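Local coordinates for protein inosine-uridine nucleoside N-ribohydrolase (PDB 4KL0) that binds calcium and may hydrolyse the N-glycosidic bonds of nucleosides, at residues P27-L32 against F57-D62; R133-R138 against S158-E163; A260-W265 against L302-I307; A279-T284 against P309-L314. All blocks are in the same frame, centred on the assembly; numbering follows the deposited sequence.

Interaction 1: P27-L32 against F57-D62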
loop_
_atom_site.group_PDB
_atom_site.type_symbol
_atom_site.label_atom_id
_atom_site.label_comp_id
_atom_site.label_asym_id
_atom_site.label_seq_id
_atom_site.Cartn_x
_atom_site.Cartn_y
_atom_site.Cartn_z
ATOM N N PRO A 27 12.952 -7.328 14.130
ATOM C CA PRO A 27 11.957 -6.816 13.158
ATOM C C PRO A 27 12.214 -5.349 12.896
ATOM O O PRO A 27 12.629 -4.602 13.778
ATOM C CB PRO A 27 10.590 -7.029 13.835
ATOM C CG PRO A 27 10.894 -7.989 15.094
ATOM C CD PRO A 27 12.346 -7.632 15.442
ATOM N N LEU A 28 11.939 -4.941 11.668
ATOM C CA LEU A 28 12.099 -3.547 11.276
ATOM C C LEU A 28 10.889 -2.730 11.737
ATOM O O LEU A 28 9.781 -2.953 11.244
ATOM C CB LEU A 28 12.290 -3.493 9.744
ATOM C CG LEU A 28 12.527 -2.084 9.139
ATOM C CD1 LEU A 28 13.812 -1.415 9.652
ATOM C CD2 LEU A 28 12.520 -2.112 7.620
ATOM N N ASP A 29 11.059 -1.748 12.621
ATOM C CA ASP A 29 9.916 -0.908 12.991
ATOM C C ASP A 29 9.505 -0.085 11.774
ATOM O O ASP A 29 10.385 0.454 11.072
ATOM C CB ASP A 29 10.259 0.024 14.155
ATOM C CG ASP A 29 10.073 -0.646 15.498
ATOM O OD1 ASP A 29 9.753 -1.857 15.520
ATOM O OD2 ASP A 29 10.226 0.031 16.547
ATOM N N THR A 30 8.187 0.009 11.535
ATOM C CA THR A 30 7.675 0.530 10.251
ATOM C C THR A 30 6.640 1.603 10.457
ATOM O O THR A 30 5.726 1.433 11.269
ATOM C CB THR A 30 7.070 -0.628 9.404
ATOM O OG1 THR A 30 8.097 -1.580 9.072
ATOM C CG2 THR A 30 6.447 -0.094 8.108
ATOM N N LEU A 31 6.792 2.714 9.720
ATOM C CA LEU A 31 5.830 3.836 9.699
ATOM C C LEU A 31 5.121 3.777 8.326
ATOM O O LEU A 31 5.811 3.753 7.254
ATOM C CB LEU A 31 6.543 5.195 9.804
ATOM C CG LEU A 31 7.612 5.213 10.907
ATOM C CD1 LEU A 31 8.356 6.586 10.867
ATOM C CD2 LEU A 31 7.000 4.973 12.250
ATOM N N LEU A 32 3.790 3.703 8.360
ATOM C CA LEU A 32 2.986 3.503 7.138
ATOM C C LEU A 32 2.081 4.711 6.914
ATOM O O LEU A 32 1.414 5.211 7.832
ATOM C CB LEU A 32 2.181 2.212 7.307
ATOM C CG LEU A 32 1.314 1.757 6.160
ATOM C CD1 LEU A 32 2.206 1.424 4.938
ATOM C CD2 LEU A 32 0.491 0.464 6.520
ATOM N N PHE A 57 9.548 -9.932 10.623
ATOM C CA PHE A 57 10.178 -9.072 9.609
ATOM C C PHE A 57 10.012 -7.598 9.906
ATOM O O PHE A 57 10.884 -6.786 9.599
ATOM C CB PHE A 57 9.593 -9.400 8.223
ATOM C CG PHE A 57 10.092 -10.684 7.653
ATOM C CD1 PHE A 57 11.198 -10.699 6.823
ATOM C CD2 PHE A 57 9.506 -11.897 8.015
ATOM C CE1 PHE A 57 11.692 -11.886 6.338
ATOM C CE2 PHE A 57 9.970 -13.093 7.517
ATOM C CZ PHE A 57 11.073 -13.097 6.671
ATOM N N LEU A 58 8.867 -7.247 10.479
ATOM C CA LEU A 58 8.565 -5.856 10.731
ATOM C C LEU A 58 7.720 -5.744 11.974
ATOM O O LEU A 58 7.162 -6.749 12.468
ATOM C CB LEU A 58 7.823 -5.247 9.540
ATOM C CG LEU A 58 6.419 -5.781 9.188
ATOM C CD1 LEU A 58 5.399 -5.160 10.063
ATOM C CD2 LEU A 58 6.046 -5.446 7.732
ATOM N N ARG A 59 7.615 -4.527 12.472
ATOM C CA ARG A 59 6.642 -4.260 13.521
ATOM C C ARG A 59 5.978 -2.939 13.167
ATOM O O ARG A 59 6.671 -1.902 12.973
ATOM C CB ARG A 59 7.258 -4.304 14.920
ATOM C CG ARG A 59 6.255 -3.920 15.987
ATOM C CD ARG A 59 6.876 -3.924 17.385
ATOM N NE ARG A 59 7.713 -2.752 17.537
ATOM C CZ ARG A 59 8.219 -2.343 18.700
ATOM N NH1 ARG A 59 7.950 -3.025 19.818
ATOM N NH2 ARG A 59 8.969 -1.249 18.751
ATOM N N LEU A 60 4.657 -3.009 12.951
ATOM C CA LEU A 60 3.924 -1.830 12.405
ATOM C C LEU A 60 3.541 -0.971 13.589
ATOM O O LEU A 60 2.561 -1.282 14.301
ATOM C CB LEU A 60 2.690 -2.290 11.604
ATOM C CG LEU A 60 1.870 -1.238 10.904
ATOM C CD1 LEU A 60 2.765 -0.406 9.988
ATOM C CD2 LEU A 60 0.736 -1.959 10.150
ATOM N N THR A 61 4.283 0.123 13.807
ATOM C CA THR A 61 4.082 0.851 15.052
ATOM C C THR A 61 3.088 2.012 14.914
ATOM O O THR A 61 2.287 2.292 15.841
ATOM C CB THR A 61 5.440 1.320 15.617
ATOM O OG1 THR A 61 6.053 2.248 14.694
ATOM C CG2 THR A 61 6.377 0.117 15.794
ATOM N N ASP A 62 3.082 2.658 13.737
ATOM C CA ASP A 62 2.315 3.880 13.558
ATOM C C ASP A 62 1.801 3.918 12.133
ATOM O O ASP A 62 2.516 3.561 11.206
ATOM C CB ASP A 62 3.204 5.118 13.797
ATOM C CG ASP A 62 3.761 5.164 15.233
ATOM O OD1 ASP A 62 4.866 4.646 15.452
ATOM O OD2 ASP A 62 3.086 5.728 16.123
#
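F57 gives its carbonyl O to the amide of L28, a nearly straight bond of 3.0 Å from L28 N to F57 O, and with it the parallel pairing of the two strands begins. At L58 the side chain tucks its CB 3.7 Å from T30 OG1, a hydroxyl that itself bonds back to L28 O. That carbonyl oxygen is doubly held: R59 N reaches it at 2.9 Å from one face of the carbonyl plane, T30 OG1 from the other. R59 then answers with its own carbonyl, which takes T30 N. Its side chain runs alongside D29, the chain bending at chi3 (75°) to bring the guanidinium edge round to the carboxylate. R59 NH2 meets D29 OD2 on its syn side at 2.8 Å, while the second link, R59 NE to D29 OD1, is weak; the two planes lie only 22° apart. On the other face of the sheet L60 lays CD1 3.8 Å from L32 CB; L32 in turn packs on the calcium ligand I151. T61 N bonds to T30 O, and T61 is the extra residue of a beta bulge: L60 pairs with T30, but D62 with L31. D62 O receives L32 N at 3.1 Å. The D62 carboxylate turns to R138 of helix 133-141. Strand 28-34, helix 41-54 and strand 58-65 form a beta-alpha-beta unit of the Rossmann-like nucleoside hydrolase core.

Interaction 2: R133-R138 against S158-E163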
loop_
_atom_site.group_PDB
_atom_site.type_symbol
_atom_site.label_atom_id
_atom_site.label_comp_id
_atom_site.label_asym_id
_atom_site.label_seq_id
_atom_site.Cartn_x
_atom_site.Cartn_y
_atom_site.Cartn_z
ATOM N N ARG A 133 2.751 13.346 15.038
ATOM C CA ARG A 133 3.398 13.640 16.324
ATOM C C ARG A 133 4.048 12.397 16.953
ATOM O O ARG A 133 5.244 12.397 17.337
ATOM C CB ARG A 133 2.396 14.233 17.310
ATOM C CG ARG A 133 3.134 14.872 18.482
ATOM C CD ARG A 133 3.768 16.202 18.045
ATOM N NE ARG A 133 5.239 16.189 17.959
ATOM C CZ ARG A 133 5.942 16.956 17.112
ATOM N NH1 ARG A 133 5.311 17.781 16.272
ATOM N NH2 ARG A 133 7.275 16.902 17.082
ATOM N N ALA A 134 3.278 11.314 17.029
ATOM C CA ALA A 134 3.816 10.081 17.603
ATOM C C ALA A 134 4.997 9.540 16.809
ATOM O O ALA A 134 5.911 9.014 17.399
ATOM C CB ALA A 134 2.718 9.015 17.784
ATOM N N MET A 135 4.966 9.636 15.466
ATOM C CA MET A 135 6.097 9.208 14.651
ATOM C C MET A 135 7.347 10.011 15.026
ATOM O O MET A 135 8.458 9.460 15.044
ATOM C CB MET A 135 5.785 9.346 13.138
ATOM C CG MET A 135 4.727 8.324 12.645
ATOM S SD MET A 135 4.401 8.570 10.828
ATOM C CE MET A 135 3.405 7.008 10.498
ATOM N N CYS A 136 7.167 11.319 15.240
ATOM C CA CYS A 136 8.285 12.182 15.642
ATOM C C CYS A 136 8.901 11.675 16.964
ATOM O O CYS A 136 10.141 11.429 17.062
ATOM C CB CYS A 136 7.840 13.641 15.797
ATOM S SG CYS A 136 7.573 14.545 14.242
ATOM N N GLU A 137 8.042 11.526 17.973
ATOM C CA GLU A 137 8.486 11.019 19.283
ATOM C C GLU A 137 9.182 9.677 19.160
ATOM O O GLU A 137 10.163 9.404 19.854
ATOM C CB GLU A 137 7.311 10.900 20.241
ATOM C CG GLU A 137 6.573 12.212 20.480
ATOM C CD GLU A 137 5.525 12.086 21.583
ATOM O OE1 GLU A 137 5.666 11.174 22.441
ATOM O OE2 GLU A 137 4.554 12.880 21.598
ATOM N N ARG A 138 8.691 8.825 18.260
ATOM C CA ARG A 138 9.295 7.527 18.089
ATOM C C ARG A 138 10.659 7.570 17.371
ATOM O O ARG A 138 11.556 6.798 17.708
ATOM C CB ARG A 138 8.309 6.542 17.407
ATOM C CG ARG A 138 8.940 5.163 17.165
ATOM C CD ARG A 138 7.926 4.170 16.574
ATOM N NE ARG A 138 6.722 4.049 17.383
ATOM C CZ ARG A 138 6.649 3.226 18.429
ATOM N NH1 ARG A 138 7.723 2.506 18.766
ATOM N NH2 ARG A 138 5.506 3.118 19.127
ATOM N N SER A 158 5.644 13.965 4.037
ATOM C CA SER A 158 6.490 15.142 3.808
ATOM C C SER A 158 6.501 15.957 5.107
ATOM O O SER A 158 7.581 16.451 5.486
ATOM C CB SER A 158 5.918 15.965 2.675
ATOM O OG SER A 158 6.624 17.205 2.543
ATOM N N ALA A 159 5.337 16.109 5.773
ATOM C CA ALA A 159 5.276 16.802 7.079
ATOM C C ALA A 159 6.261 16.221 8.085
ATOM O O ALA A 159 6.872 16.959 8.856
ATOM C CB ALA A 159 3.858 16.820 7.665
ATOM N N LEU A 160 6.449 14.898 8.067
ATOM C CA LEU A 160 7.342 14.235 9.017
ATOM C C LEU A 160 8.770 14.580 8.701
ATOM O O LEU A 160 9.546 14.869 9.613
ATOM C CB LEU A 160 7.177 12.686 9.003
ATOM C CG LEU A 160 8.073 11.908 9.985
ATOM C CD1 LEU A 160 7.695 12.246 11.401
ATOM C CD2 LEU A 160 7.928 10.382 9.835
ATOM N N LEU A 161 9.125 14.573 7.417
ATOM C CA LEU A 161 10.509 14.914 7.069
ATOM C C LEU A 161 10.715 16.378 7.421
ATOM O O LEU A 161 11.845 16.797 7.788
ATOM C CB LEU A 161 10.817 14.676 5.597
ATOM C CG LEU A 161 11.695 13.465 5.419
ATOM C CD1 LEU A 161 10.936 12.226 5.960
ATOM C CD2 LEU A 161 12.033 13.339 3.967
ATOM N N ALA A 162 9.662 17.185 7.363
ATOM C CA ALA A 162 9.880 18.599 7.674
ATOM C C ALA A 162 9.990 18.844 9.182
ATOM O O ALA A 162 10.877 19.610 9.628
ATOM C CB ALA A 162 8.796 19.475 7.067
ATOM N N GLU A 163 9.083 18.262 9.971
ATOM C CA GLU A 163 9.075 18.513 11.412
ATOM C C GLU A 163 10.215 17.804 12.109
ATOM O O GLU A 163 10.749 18.306 13.095
ATOM C CB GLU A 163 7.716 18.130 12.011
ATOM C CG GLU A 163 6.623 19.022 11.402
ATOM C CD GLU A 163 5.251 18.756 11.952
ATOM O OE1 GLU A 163 5.153 18.022 12.970
ATOM O OE2 GLU A 163 4.279 19.278 11.343
#
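L160 carries the apolar part of this helix-helix contact, pushing both of its methyl groups toward helix 133-141. Its CG is anti to the backbone N (chi1 -179°), which turns the leucine fork toward M135 and C136. CD1 is shared between two neighbours, lying 3.7 Å from C136 SG and 3.9 Å from M135 CB. CD2 sits against the root and the sulfur of M135, at 4.1 Å from M135 SD, and the methionine chain crosses the leucine at about a right angle before carrying on past it. C136 SG also lies 4.2 Å from E163 CB, the aliphatic base of the glutamate.

The one polar link is a salt bridge at the outer rim, with R133 NH1 3.3 Å from E163 OE1. R133 starts out away from the other helix and is brought back by bends at chi2 (75°) and chi3, whereas E163 reaches over with an extended chain. Guanidinium and carboxylate planes are almost parallel, yet the oxygen approaches the guanidinium obliquely.

The axes of segments 133-138 and 158-163 pass 10.1 Å apart, at -45°, and beneath them M135 and L160 both rest on L31 and F33 of strand 28-34. The chemistry is therefore layered: M135 and L160 are buried against the sheet with C136 buried beside them, while the charge pair, long and lacking hydrogen-bond geometry, probably adds only a modest electrostatic attraction at the surface.

Interaction 3: A260-W265 against L302-I307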
loop_
_atom_site.group_PDB
_atom_site.type_symbol
_atom_site.label_atom_id
_atom_site.label_comp_id
_atom_site.label_asym_id
_atom_site.label_seq_id
_atom_site.Cartn_x
_atom_site.Cartn_y
_atom_site.Cartn_z
ATOM N N ALA A 260 -16.331 -3.446 -6.672
ATOM C CA ALA A 260 -15.649 -2.447 -7.502
ATOM C C ALA A 260 -15.611 -2.882 -8.972
ATOM O O ALA A 260 -15.877 -2.090 -9.926
ATOM C CB ALA A 260 -14.196 -2.210 -6.979
ATOM N N LEU A 261 -15.306 -4.151 -9.202
ATOM C CA LEU A 261 -15.154 -4.622 -10.553
ATOM C C LEU A 261 -16.540 -4.726 -11.257
ATOM O O LEU A 261 -16.671 -4.426 -12.462
ATOM C CB LEU A 261 -14.447 -5.952 -10.548
ATOM C CG LEU A 261 -13.924 -6.208 -11.939
ATOM C CD1 LEU A 261 -12.880 -5.129 -12.356
ATOM C CD2 LEU A 261 -13.342 -7.616 -11.999
ATOM N N LYS A 262 -17.525 -5.124 -10.457
ATOM C CA LYS A 262 -18.916 -5.212 -10.932
ATOM C C LYS A 262 -19.364 -3.829 -11.380
ATOM O O LYS A 262 -19.915 -3.655 -12.484
ATOM C CB LYS A 262 -19.814 -5.716 -9.801
ATOM C CG LYS A 262 -21.328 -5.725 -10.102
ATOM C CD LYS A 262 -22.101 -6.413 -8.937
ATOM C CE LYS A 262 -23.606 -6.485 -9.261
ATOM N NZ LYS A 262 -24.530 -6.278 -8.076
ATOM N N GLY A 263 -19.102 -2.834 -10.540
ATOM C CA GLY A 263 -19.497 -1.467 -10.875
ATOM C C GLY A 263 -18.797 -0.987 -12.141
ATOM O O GLY A 263 -19.394 -0.288 -12.988
ATOM N N LEU A 264 -17.532 -1.345 -12.318
ATOM C CA LEU A 264 -16.788 -0.917 -13.517
ATOM C C LEU A 264 -17.334 -1.609 -14.802
ATOM O O LEU A 264 -17.603 -0.998 -15.860
ATOM C CB LEU A 264 -15.276 -1.143 -13.257
ATOM C CG LEU A 264 -14.278 -0.971 -14.395
ATOM C CD1 LEU A 264 -14.361 0.507 -14.873
ATOM C CD2 LEU A 264 -12.842 -1.343 -14.016
ATOM N N TRP A 265 -17.596 -2.897 -14.668
ATOM C CA TRP A 265 -18.210 -3.662 -15.756
ATOM C C TRP A 265 -19.575 -3.112 -16.192
ATOM O O TRP A 265 -19.802 -2.890 -17.391
ATOM C CB TRP A 265 -18.390 -5.109 -15.272
ATOM C CG TRP A 265 -19.188 -5.871 -16.260
ATOM C CD1 TRP A 265 -20.483 -6.252 -16.136
ATOM C CD2 TRP A 265 -18.770 -6.256 -17.559
ATOM N NE1 TRP A 265 -20.902 -6.871 -17.280
ATOM C CE2 TRP A 265 -19.870 -6.917 -18.170
ATOM C CE3 TRP A 265 -17.574 -6.152 -18.264
ATOM C CZ2 TRP A 265 -19.806 -7.442 -19.442
ATOM C CZ3 TRP A 265 -17.500 -6.674 -19.547
ATOM C CH2 TRP A 265 -18.630 -7.317 -20.136
ATOM N N LEU A 302 -23.227 -9.614 -21.083
ATOM C CA LEU A 302 -23.189 -10.513 -19.910
ATOM C C LEU A 302 -23.447 -9.846 -18.576
ATOM O O LEU A 302 -23.105 -8.662 -18.382
ATOM C CB LEU A 302 -21.832 -11.175 -19.817
ATOM C CG LEU A 302 -21.674 -12.659 -20.141
ATOM C CD1 LEU A 302 -23.050 -13.361 -20.250
ATOM C CD2 LEU A 302 -20.757 -12.890 -21.372
ATOM N N SER A 303 -23.998 -10.588 -17.626
ATOM C CA SER A 303 -24.123 -10.038 -16.287
ATOM C C SER A 303 -22.768 -10.219 -15.581
ATOM O O SER A 303 -21.879 -10.936 -16.076
ATOM C CB SER A 303 -25.274 -10.666 -15.495
ATOM O OG SER A 303 -24.943 -11.999 -15.167
ATOM N N PHE A 304 -22.575 -9.522 -14.468
ATOM C CA PHE A 304 -21.252 -9.595 -13.857
ATOM C C PHE A 304 -20.933 -11.003 -13.327
ATOM O O PHE A 304 -19.763 -11.399 -13.274
ATOM C CB PHE A 304 -21.050 -8.530 -12.792
ATOM C CG PHE A 304 -19.693 -8.555 -12.205
ATOM C CD1 PHE A 304 -18.587 -8.164 -12.966
ATOM C CD2 PHE A 304 -19.505 -9.003 -10.908
ATOM C CE1 PHE A 304 -17.310 -8.212 -12.405
ATOM C CE2 PHE A 304 -18.240 -9.020 -10.351
ATOM C CZ PHE A 304 -17.157 -8.640 -11.113
ATOM N N ASP A 305 -21.969 -11.767 -12.975
ATOM C CA ASP A 305 -21.760 -13.143 -12.507
ATOM C C ASP A 305 -21.116 -14.044 -13.548
ATOM O O ASP A 305 -20.405 -14.973 -13.192
ATOM C CB ASP A 305 -23.065 -13.741 -11.988
ATOM C CG ASP A 305 -23.586 -12.999 -10.773
ATOM O OD1 ASP A 305 -22.838 -12.918 -9.747
ATOM O OD2 ASP A 305 -24.732 -12.473 -10.848
ATOM N N ALA A 306 -21.313 -13.743 -14.833
ATOM C CA ALA A 306 -20.636 -14.490 -15.874
ATOM C C ALA A 306 -19.283 -13.936 -16.261
ATOM O O ALA A 306 -18.528 -14.577 -16.990
ATOM C CB ALA A 306 -21.551 -14.679 -17.121
ATOM N N ILE A 307 -18.965 -12.723 -15.781
ATOM C CA ILE A 307 -17.659 -12.096 -16.035
ATOM C C ILE A 307 -16.595 -12.395 -14.924
ATOM O O ILE A 307 -15.426 -12.707 -15.238
ATOM C CB ILE A 307 -17.821 -10.565 -16.176
ATOM C CG1 ILE A 307 -18.586 -10.258 -17.474
ATOM C CG2 ILE A 307 -16.444 -9.905 -16.185
ATOM C CD1 ILE A 307 -17.777 -10.603 -18.717
#
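The ring of F304 is the main bump, pushed into a hollow on the flank of helix 248-269 formed by L261, K262 and W265. K262 CA lies over the ring centre in a CH-pi contact, 3.5 Å from the F304 centroid, and K262 CB comes equally close to F304 CD2. Thus the floor of the hollow is the helix backbone and the base of the lysine, whose amino end runs on away from the contact. Along the CD1-CE1-CZ side of the ring, L261 CB stands 3.9 Å from F304 CZ and W265 CB 3.8 Å from F304 CD1.

A second fit reverses the roles. The indole of W265 leaves the helix with CG trans to N (chi1 172°), and I307 crosses it at about a right angle. I307 CG1 presses on one face, 3.7 Å from the centroid of the six-membered ring, with CD1 of the isoleucine reaching toward CH2. At the indole edge, W265 NE1 donates to L302 O over 3.0 Å, the oxygen lying near the ring plane but the nitrogen standing above the carbonyl plane.

The contact is thus apolar and aromatic in bulk, with one directional bond that satisfies the buried indole N-H and, together with the packing of I307, restrains how the tryptophan is turned.

Interaction 4: A279-T284 against P309-L314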
loop_
_atom_site.group_PDB
_atom_site.type_symbol
_atom_site.label_atom_id
_atom_site.label_comp_id
_atom_site.label_asym_id
_atom_site.label_seq_id
_atom_site.Cartn_x
_atom_site.Cartn_y
_atom_site.Cartn_z
ATOM N N ALA A 279 -13.822 -3.953 -24.774
ATOM C CA ALA A 279 -12.491 -4.362 -25.210
ATOM C C ALA A 279 -11.405 -3.938 -24.237
ATOM O O ALA A 279 -10.400 -4.649 -24.033
ATOM C CB ALA A 279 -12.190 -3.775 -26.576
ATOM N N TRP A 280 -11.585 -2.781 -23.626
ATOM C CA TRP A 280 -10.570 -2.345 -22.695
ATOM C C TRP A 280 -10.676 -3.224 -21.443
ATOM O O TRP A 280 -9.664 -3.574 -20.838
ATOM C CB TRP A 280 -10.782 -0.902 -22.315
ATOM C CG TRP A 280 -9.973 -0.521 -21.155
ATOM C CD1 TRP A 280 -8.701 -0.056 -21.172
ATOM C CD2 TRP A 280 -10.358 -0.600 -19.771
ATOM N NE1 TRP A 280 -8.274 0.208 -19.902
ATOM C CE2 TRP A 280 -9.268 -0.122 -19.014
ATOM C CE3 TRP A 280 -11.521 -1.005 -19.108
ATOM C CZ2 TRP A 280 -9.289 -0.055 -17.608
ATOM C CZ3 TRP A 280 -11.564 -0.917 -17.722
ATOM C CH2 TRP A 280 -10.445 -0.442 -16.981
ATOM N N PHE A 281 -11.895 -3.597 -21.096
ATOM C CA PHE A 281 -12.108 -4.395 -19.887
ATOM C C PHE A 281 -11.509 -5.813 -20.043
ATOM O O PHE A 281 -10.737 -6.271 -19.177
ATOM C CB PHE A 281 -13.576 -4.482 -19.529
ATOM C CG PHE A 281 -13.827 -5.177 -18.222
ATOM C CD1 PHE A 281 -13.811 -6.570 -18.136
ATOM C CD2 PHE A 281 -14.118 -4.443 -17.080
ATOM C CE1 PHE A 281 -14.023 -7.222 -16.921
ATOM C CE2 PHE A 281 -14.344 -5.105 -15.862
ATOM C CZ PHE A 281 -14.311 -6.507 -15.801
ATOM N N PHE A 282 -11.876 -6.514 -21.120
ATOM C CA PHE A 282 -11.239 -7.820 -21.389
ATOM C C PHE A 282 -9.680 -7.745 -21.479
ATOM O O PHE A 282 -8.953 -8.614 -20.952
ATOM C CB PHE A 282 -11.901 -8.511 -22.607
ATOM C CG PHE A 282 -13.156 -9.270 -22.250
ATOM C CD1 PHE A 282 -13.168 -10.670 -22.242
ATOM C CD2 PHE A 282 -14.286 -8.609 -21.857
ATOM C CE1 PHE A 282 -14.307 -11.376 -21.854
ATOM C CE2 PHE A 282 -15.432 -9.294 -21.476
ATOM C CZ PHE A 282 -15.457 -10.686 -21.480
ATOM N N ARG A 283 -9.154 -6.698 -22.093
ATOM C CA ARG A 283 -7.706 -6.548 -22.249
ATOM C C ARG A 283 -7.008 -6.175 -20.928
ATOM O O ARG A 283 -5.786 -6.358 -20.739
ATOM C CB ARG A 283 -7.432 -5.500 -23.331
ATOM C CG ARG A 283 -6.022 -4.977 -23.413
ATOM C CD ARG A 283 -5.881 -4.026 -24.603
ATOM N NE ARG A 283 -6.217 -2.620 -24.328
ATOM C CZ ARG A 283 -7.251 -1.966 -24.873
ATOM N NH1 ARG A 283 -8.081 -2.585 -25.697
ATOM N NH2 ARG A 283 -7.464 -0.688 -24.590
ATOM N N THR A 284 -7.788 -5.646 -19.999
ATOM C CA THR A 284 -7.211 -5.222 -18.751
ATOM C C THR A 284 -7.297 -6.335 -17.714
ATOM O O THR A 284 -6.339 -6.508 -16.934
ATOM C CB THR A 284 -7.911 -3.993 -18.211
ATOM O OG1 THR A 284 -7.638 -2.882 -19.072
ATOM C CG2 THR A 284 -7.385 -3.645 -16.821
ATOM N N PRO A 309 -15.948 -14.994 -13.155
ATOM C CA PRO A 309 -15.119 -16.178 -13.444
ATOM C C PRO A 309 -14.088 -16.026 -14.562
ATOM O O PRO A 309 -13.083 -16.731 -14.620
ATOM C CB PRO A 309 -16.160 -17.244 -13.865
ATOM C CG PRO A 309 -17.434 -16.811 -13.241
ATOM C CD PRO A 309 -17.386 -15.282 -13.272
ATOM N N GLN A 310 -14.316 -15.144 -15.515
ATOM C CA GLN A 310 -13.296 -15.034 -16.561
ATOM C C GLN A 310 -12.103 -14.143 -16.179
ATOM O O GLN A 310 -11.038 -14.120 -16.860
ATOM C CB GLN A 310 -13.914 -14.476 -17.838
ATOM C CG GLN A 310 -14.826 -15.456 -18.563
ATOM C CD GLN A 310 -15.197 -14.875 -19.890
ATOM O OE1 GLN A 310 -14.313 -14.517 -20.672
ATOM N NE2 GLN A 310 -16.480 -14.648 -20.102
ATOM N N VAL A 311 -12.285 -13.367 -15.114
ATOM C CA VAL A 311 -11.207 -12.448 -14.748
ATOM C C VAL A 311 -10.038 -13.260 -14.225
ATOM O O VAL A 311 -10.251 -14.205 -13.448
ATOM C CB VAL A 311 -11.683 -11.432 -13.699
ATOM C CG1 VAL A 311 -10.471 -10.698 -13.108
ATOM C CG2 VAL A 311 -12.675 -10.460 -14.353
ATOM N N THR A 312 -8.842 -12.909 -14.688
ATOM C CA THR A 312 -7.567 -13.502 -14.254
ATOM C C THR A 312 -6.505 -12.517 -13.656
ATOM O O THR A 312 -5.498 -12.956 -13.061
ATOM C CB THR A 312 -6.887 -14.287 -15.436
ATOM O OG1 THR A 312 -6.328 -13.373 -16.383
ATOM C CG2 THR A 312 -7.902 -15.162 -16.140
ATOM N N LYS A 313 -6.704 -11.203 -13.790
ATOM C CA LYS A 313 -5.612 -10.261 -13.524
ATOM C C LYS A 313 -6.115 -9.117 -12.643
ATOM O O LYS A 313 -6.842 -8.250 -13.147
ATOM C CB LYS A 313 -5.138 -9.621 -14.834
ATOM C CG LYS A 313 -4.634 -10.620 -15.892
ATOM C CD LYS A 313 -3.831 -9.891 -16.985
ATOM C CE LYS A 313 -4.690 -9.574 -18.220
ATOM N NZ LYS A 313 -4.068 -8.501 -19.082
ATOM N N LEU A 314 -5.711 -9.080 -11.368
ATOM C CA LEU A 314 -6.106 -8.016 -10.438
ATOM C C LEU A 314 -4.800 -7.458 -9.821
ATOM O O LEU A 314 -3.999 -8.220 -9.224
ATOM C CB LEU A 314 -7.043 -8.543 -9.340
ATOM C CG LEU A 314 -8.369 -9.094 -9.904
ATOM C CD1 LEU A 314 -9.012 -9.942 -8.831
ATOM C CD2 LEU A 314 -9.295 -7.941 -10.429
HETATM O O HOH W 1 -5.817 -5.839 -14.203
#
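The loop between helices 304-307 and 317-325 runs past the last turn of helix 278-285, and this contact joins the two partly through backbone carbonyls at the helix end. K313 is the reaching residue. Its chain bends at chi3 (-97°), bringing NZ to R283 O at 3.2 Å, from above the carbonyl plane; the neighbouring T284 O is farther from NZ, at 3.7 Å. T284 O is instead held by a water, 2.9 Å away, which donates a second bond to K313 O at 2.8 Å and so ties the two main chains together. A positive ammonium beside carbonyls at the C-terminal end of a helix would probably be favoured by the helix dipole.

Nearer the start of the loop, Q310 brings OE1 against the rim of the F282 ring, 3.4 Å from CE1 and close to the ring plane, with the amide plane turned 66° from the ring. Deeper in, F281 CE1 makes a looser contact with V311 CG2 at 4.3 Å.

T312 and K313 also make backbone hydrogen bonds with F285. F281 packs on L261 and stands edge-to-face with W265 of helix 248-269, and it also touches I307 of helix 304-307. V311 packs on L261 as well as on P236, at the start of helix 236-243.

Overall arrangement
Along the chain, interaction 1 closes before interaction 2 opens, and both precede the other two, whose segments alternate. The contacts form two clusters on opposite sides of the chain's centre. Interactions 1 and 2 have centres about 15 Å apart and touch, because helix 133-141 lies on strands 28-34 and 58-65. Interactions 3 and 4, with centres about 10 Å apart, meet where helices 248-269, 278-285 and 304-307 pack together. Centres of contacts in different clusters are about 35 to 43 Å apart. Interaction 1 pairs core strands, with the L32 side chain about 8 Å from the calcium ion, and interaction 2 packs helices over the sheet; the other pair assembles a peripheral helical region away from the annotated sites.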